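Local coordinates for rhamnose ABC transporter, periplasmic rhamnose-binding protein (PDB 4KVF) that probably binds a carbohydrate, presumably rhamnose, outside the membrane for uptake by an ABC transporter, at residues Ala43-Gln48 against Lys73-Asn78; Ala282-Leu287 against Ile324-Pro329. All coordinates share one frame; numbering follows the deposited sequence.

Contact 1 (Ala43-Gln48 against Lys73-Asn78)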
loop_
_atom_site.group_PDB
_atom_site.type_symbol
_atom_site.label_atom_id
_atom_site.label_comp_id
_atom_site.label_asym_id
_atom_site.label_seq_id
_atom_site.Cartn_x
_atom_site.Cartn_y
_atom_site.Cartn_z
ATOM N N ALA A 43 -2.836 -17.420 -9.844
ATOM C CA ALA A 43 -1.904 -16.676 -10.684
ATOM C C ALA A 43 -1.900 -15.204 -10.295
ATOM O O ALA A 43 -2.947 -14.657 -9.966
ATOM C CB ALA A 43 -2.286 -16.820 -12.141
ATOM N N TYR A 44 -0.724 -14.581 -10.348
ATOM C CA TYR A 44 -0.547 -13.177 -9.990
ATOM C C TYR A 44 -0.192 -12.343 -11.216
ATOM O O TYR A 44 0.680 -12.715 -12.010
ATOM C CB TYR A 44 0.560 -13.029 -8.951
ATOM C CG TYR A 44 0.099 -13.413 -7.577
ATOM C CD1 TYR A 44 -0.087 -14.746 -7.239
ATOM C CD2 TYR A 44 -0.190 -12.447 -6.628
ATOM C CE1 TYR A 44 -0.542 -15.113 -5.984
ATOM C CE2 TYR A 44 -0.647 -12.803 -5.376
ATOM C CZ TYR A 44 -0.818 -14.136 -5.059
ATOM O OH TYR A 44 -1.265 -14.477 -3.802
ATOM N N LEU A 45 -0.875 -11.210 -11.349
ATOM C CA LEU A 45 -0.644 -10.256 -12.439
ATOM C C LEU A 45 -0.474 -8.879 -11.823
ATOM O O LEU A 45 -1.451 -8.118 -11.681
ATOM C CB LEU A 45 -1.831 -10.245 -13.417
ATOM C CG LEU A 45 -1.843 -9.227 -14.573
ATOM C CD1 LEU A 45 -0.520 -9.207 -15.315
ATOM C CD2 LEU A 45 -2.983 -9.561 -15.534
ATOM N N PRO A 46 0.768 -8.545 -11.461
ATOM C CA PRO A 46 1.056 -7.216 -10.918
ATOM C C PRO A 46 1.033 -6.169 -12.031
ATOM O O PRO A 46 0.859 -6.521 -13.198
ATOM C CB PRO A 46 2.462 -7.382 -10.351
ATOM C CG PRO A 46 3.105 -8.384 -11.276
ATOM C CD PRO A 46 1.997 -9.338 -11.678
ATOM N N LYS A 47 1.195 -4.899 -11.674
ATOM C CA LYS A 47 1.259 -3.837 -12.676
ATOM C C LYS A 47 2.489 -3.968 -13.574
ATOM O O LYS A 47 2.396 -3.799 -14.789
ATOM C CB LYS A 47 1.232 -2.464 -12.003
ATOM C CG LYS A 47 -0.036 -2.235 -11.201
ATOM C CD LYS A 47 -0.198 -0.778 -10.817
ATOM C CE LYS A 47 -1.655 -0.463 -10.550
ATOM N NZ LYS A 47 -1.818 0.918 -10.012
ATOM N N GLN A 48 3.638 -4.261 -12.969
ATOM C CA GLN A 48 4.874 -4.486 -13.716
ATOM C C GLN A 48 5.731 -5.558 -13.054
ATOM O O GLN A 48 5.949 -5.524 -11.842
ATOM C CB GLN A 48 5.689 -3.193 -13.845
ATOM C CG GLN A 48 5.182 -2.217 -14.899
ATOM C CD GLN A 48 6.251 -1.229 -15.354
ATOM O OE1 GLN A 48 7.445 -1.532 -15.331
ATOM N NE2 GLN A 48 5.821 -0.040 -15.771
ATOM N N LYS A 73 1.553 -19.132 -10.091
ATOM C CA LYS A 73 2.013 -18.639 -11.382
ATOM C C LYS A 73 2.139 -17.112 -11.348
ATOM O O LYS A 73 1.323 -16.425 -10.729
ATOM C CB LYS A 73 1.052 -19.079 -12.485
ATOM C CG LYS A 73 1.338 -18.481 -13.846
ATOM C CD LYS A 73 0.474 -19.146 -14.907
ATOM C CE LYS A 73 1.271 -20.134 -15.746
ATOM N NZ LYS A 73 1.966 -19.489 -16.902
ATOM N N LEU A 74 3.182 -16.596 -11.992
ATOM C CA LEU A 74 3.395 -15.158 -12.105
ATOM C C LEU A 74 3.475 -14.812 -13.582
ATOM O O LEU A 74 4.260 -15.410 -14.325
ATOM C CB LEU A 74 4.706 -14.755 -11.410
ATOM C CG LEU A 74 5.151 -13.283 -11.439
ATOM C CD1 LEU A 74 4.159 -12.383 -10.694
ATOM C CD2 LEU A 74 6.558 -13.100 -10.868
ATOM N N VAL A 75 2.648 -13.860 -14.012
ATOM C CA VAL A 75 2.708 -13.342 -15.375
ATOM C C VAL A 75 2.654 -11.817 -15.321
ATOM O O VAL A 75 2.292 -11.241 -14.297
ATOM C CB VAL A 75 1.531 -13.848 -16.260
ATOM C CG1 VAL A 75 1.490 -15.389 -16.322
ATOM C CG2 VAL A 75 0.212 -13.296 -15.763
ATOM N N GLY A 76 2.998 -11.168 -16.426
ATOM C CA GLY A 76 2.861 -9.725 -16.506
ATOM C C GLY A 76 3.816 -9.047 -17.466
ATOM O O GLY A 76 4.810 -9.638 -17.902
ATOM N N PRO A 77 3.508 -7.789 -17.812
ATOM C CA PRO A 77 4.322 -7.022 -18.760
ATOM C C PRO A 77 5.606 -6.610 -18.067
ATOM O O PRO A 77 5.622 -6.545 -16.841
ATOM C CB PRO A 77 3.450 -5.794 -19.045
ATOM C CG PRO A 77 2.710 -5.581 -17.765
ATOM C CD PRO A 77 2.427 -6.978 -17.217
ATOM N N ASN A 78 6.674 -6.351 -18.809
ATOM C CA ASN A 78 7.838 -5.764 -18.167
ATOM C C ASN A 78 7.980 -4.281 -18.500
ATOM O O ASN A 78 7.157 -3.710 -19.225
ATOM C CB ASN A 78 9.125 -6.540 -18.469
ATOM C CG ASN A 78 10.069 -6.582 -17.277
ATOM O OD1 ASN A 78 10.035 -5.698 -16.415
ATOM N ND2 ASN A 78 10.911 -7.611 -17.217
#

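Contact 2 (Ala282-Leu287 against Ile324-Pro329)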
loop_
_atom_site.group_PDB
_atom_site.type_symbol
_atom_site.label_atom_id
_atom_site.label_comp_id
_atom_site.label_asym_id
_atom_site.label_seq_id
_atom_site.Cartn_x
_atom_site.Cartn_y
_atom_site.Cartn_z
ATOM N N ALA A 282 4.697 -8.002 0.889
ATOM C CA ALA A 282 4.589 -9.457 0.923
ATOM C C ALA A 282 3.264 -9.892 1.541
ATOM O O ALA A 282 2.658 -10.881 1.118
ATOM C CB ALA A 282 5.776 -10.083 1.666
ATOM N N ASP A 283 2.795 -9.148 2.536
ATOM C CA ASP A 283 1.530 -9.496 3.180
ATOM C C ASP A 283 0.347 -9.263 2.256
ATOM O O ASP A 283 -0.693 -9.907 2.400
ATOM C CB ASP A 283 1.319 -8.710 4.482
ATOM C CG ASP A 283 2.281 -9.119 5.581
ATOM O OD1 ASP A 283 2.837 -10.239 5.521
ATOM O OD2 ASP A 283 2.471 -8.319 6.527
ATOM N N ILE A 284 0.484 -8.319 1.327
ATOM C CA ILE A 284 -0.587 -8.076 0.363
ATOM C C ILE A 284 -0.791 -9.318 -0.518
ATOM O O ILE A 284 -1.913 -9.800 -0.694
ATOM C CB ILE A 284 -0.273 -6.859 -0.538
ATOM C CG1 ILE A 284 -0.026 -5.609 0.312
ATOM C CG2 ILE A 284 -1.425 -6.603 -1.512
ATOM C CD1 ILE A 284 0.439 -4.422 -0.517
ATOM N N GLY A 285 0.302 -9.844 -1.051
ATOM C CA GLY A 285 0.233 -11.016 -1.903
ATOM C C GLY A 285 -0.200 -12.244 -1.130
ATOM O O GLY A 285 -0.953 -13.086 -1.624
ATOM N N TYR A 286 0.300 -12.353 0.099
ATOM C CA TYR A 286 -0.051 -13.463 0.990
ATOM C C TYR A 286 -1.547 -13.432 1.309
ATOM O O TYR A 286 -2.247 -14.440 1.182
ATOM C CB TYR A 286 0.813 -13.373 2.259
ATOM C CG TYR A 286 0.654 -14.492 3.256
ATOM C CD1 TYR A 286 -0.440 -14.530 4.114
ATOM C CD2 TYR A 286 1.618 -15.481 3.374
ATOM C CE1 TYR A 286 -0.577 -15.547 5.049
ATOM C CE2 TYR A 286 1.482 -16.505 4.300
ATOM C CZ TYR A 286 0.383 -16.524 5.136
ATOM O OH TYR A 286 0.245 -17.539 6.065
ATOM N N LEU A 287 -2.053 -12.269 1.710
ATOM C CA LEU A 287 -3.465 -12.145 2.003
ATOM C C LEU A 287 -4.313 -12.424 0.766
ATOM O O LEU A 287 -5.346 -13.074 0.862
ATOM C CB LEU A 287 -3.777 -10.759 2.582
ATOM C CG LEU A 287 -5.250 -10.451 2.873
ATOM C CD1 LEU A 287 -5.893 -11.530 3.745
ATOM C CD2 LEU A 287 -5.382 -9.079 3.540
ATOM N N ILE A 324 -11.087 -5.914 1.375
ATOM C CA ILE A 324 -10.454 -6.533 2.514
ATOM C C ILE A 324 -9.202 -5.727 2.848
ATOM O O ILE A 324 -8.293 -5.634 2.036
ATOM C CB ILE A 324 -10.051 -7.991 2.198
ATOM C CG1 ILE A 324 -11.296 -8.781 1.766
ATOM C CG2 ILE A 324 -9.393 -8.632 3.409
ATOM C CD1 ILE A 324 -10.980 -10.193 1.243
ATOM N N VAL A 325 -9.178 -5.129 4.036
ATOM C CA VAL A 325 -8.084 -4.212 4.389
ATOM C C VAL A 325 -7.009 -4.967 5.142
ATOM O O VAL A 325 -7.301 -5.583 6.173
ATOM C CB VAL A 325 -8.613 -3.069 5.291
ATOM C CG1 VAL A 325 -7.462 -2.141 5.696
ATOM C CG2 VAL A 325 -9.695 -2.298 4.542
ATOM N N LEU A 326 -5.773 -4.924 4.639
ATOM C CA LEU A 326 -4.681 -5.700 5.216
ATOM C C LEU A 326 -4.486 -5.337 6.682
ATOM O O LEU A 326 -4.326 -6.203 7.541
ATOM C CB LEU A 326 -3.381 -5.468 4.432
ATOM C CG LEU A 326 -2.082 -6.008 5.032
ATOM C CD1 LEU A 326 -2.120 -7.539 5.150
ATOM C CD2 LEU A 326 -0.896 -5.558 4.185
ATOM N N GLY A 327 -4.526 -4.041 6.966
ATOM C CA GLY A 327 -4.476 -3.571 8.337
ATOM C C GLY A 327 -4.103 -2.105 8.354
ATOM O O GLY A 327 -4.036 -1.468 7.301
ATOM N N PRO A 328 -3.874 -1.557 9.547
ATOM C CA PRO A 328 -3.342 -0.193 9.605
ATOM C C PRO A 328 -1.957 -0.183 8.962
ATOM O O PRO A 328 -1.353 -1.256 8.817
ATOM C CB PRO A 328 -3.236 0.072 11.115
ATOM C CG PRO A 328 -4.182 -0.895 11.743
ATOM C CD PRO A 328 -4.133 -2.118 10.885
ATOM N N PRO A 329 -1.451 1.003 8.577
ATOM C CA PRO A 329 -0.096 1.093 8.018
ATOM C C PRO A 329 0.937 0.496 8.964
ATOM O O PRO A 329 0.761 0.548 10.183
ATOM C CB PRO A 329 0.132 2.601 7.900
ATOM C CG PRO A 329 -1.266 3.159 7.734
ATOM C CD PRO A 329 -2.125 2.317 8.623
#

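Contact 1 (Ala43-Gln48 against Lys73-Asn78)
The ring of Y44 meets the neighbouring strand by an edge: K73 O lies near the ring plane, 4.1 Å from Y44 CD1, and segment 73-78 contributes nothing over either face. With CG anti to the carbonyl carbon (chi1 -77°), the ring leads away from that segment, touching V58 of helix 52-67 and V101 of strand 99-102, and its hydroxyl hydrogen-bonds G285 O. The same K73 O accepts the backbone N-H of Y44 at 2.8 Å between Y44 N and K73 O. A weaker C-H contact adds to its load, A43 CA standing 3.2 Å from K73 O. Y44 also uses its carbonyl: V75 N donates to Y44 O over 3.0 Å, almost straight at 176°. One residue thus bonds to the residues before and after its partner L74, which is how parallel strands pair. The two strands belong to the beta-alpha-beta unit formed by strand 41-45, helix 52-67 and strand 71-74, part of the Rossmann-like lobe of type 1 periplasmic binding proteins, with strand 71-74 at the sheet edge. On the face of Y44 and L74 both side chains reach V58; on the other, A43 and K73 meet through their CB atoms. Proline interrupts the pairing next. Where another N-H could have met V75 O, P46 offers CD, 3.3 Å from V75 O, and the same carbon lies 3.9 Å from L74 CD1, the two side chains crossing at about a right angle. L45, CG anti to the backbone N, brings its CD1 to 3.6 Å from G76 CA; the backbone at G76 adopts angles at which a side chain would strike the carbonyl O of V75. Beyond it P77 CG rests 3.5 Å from K47 O, while K47 NZ turns to S129 OG.

Contact 2 (Ala282-Leu287 against Ile324-Pro329)
L326 and L287 pack alongside each other at the far edge of a Rossmann-like lobe, where helix 281-296 covers the end of strand 323-325, the outermost strand on that side of a parallel six-stranded sheet. The packing is apolar, and no hydrogen bond joins the two segments. L326 carries most of it. Its CG stands anti to the backbone N (chi1 170°), which sends both methyls to the helix. Both touch D283 CB, L326 CD1 the nearer at 3.7 Å from D283 CB, while L326 CD2 goes on to I284 CG1 at 4.0 Å, the side chains of I284 and L326 meeting at about a right angle. The two leucines instead run past one another in opposite senses, so that L287 CD2 sits 3.8 Å from L326 CA as well as close to the L326 methyl CD1. That same methyl of L287 also touches the strand proper, 4.0 Å from I324 CG2. An alanine in place of L326 would remove both methyls and would probably leave D283 CB and I284 CG1 without their apolar cover from this segment. I140 of strand 138-141 and F308 of strand 307-309 extend the same core around L287 and I324.

Polar groups look to other partners. I324 pairs by backbone bonds with F139 and N141 of the adjoining strand, L326 O accepts a hydrogen bond from Y316 OH, and D283 OD1 makes a long, weak ion pair with K312 NZ. The polar helix atom that lies closest to a methyl of L326 is D283 O, in the first turn, 3.9 Å from L326 CD1.

Overall arrangement
From the N terminus, contact 1 closes first, a short loop in which the chain leaves strand 41-45, runs through helix 52-67 and comes back as strand 71-74. The chain then builds more strands of the same sheet and the separate four-stranded sheet before contact 2 closes a second loop, from helix 281-296 to strand 323-325. The two loops follow in series, neither enclosing nor crossing the other. They nevertheless serve one six-stranded sheet: strands 71-74 and 323-325 are its opposite edges, so an early and a late part of the sequence share one lobe. The centres lie 18 Å apart, and the probable bond from Y44 OH to G285 O, 2.6 Å long, ties strand 41-45 to the helix of contact 2.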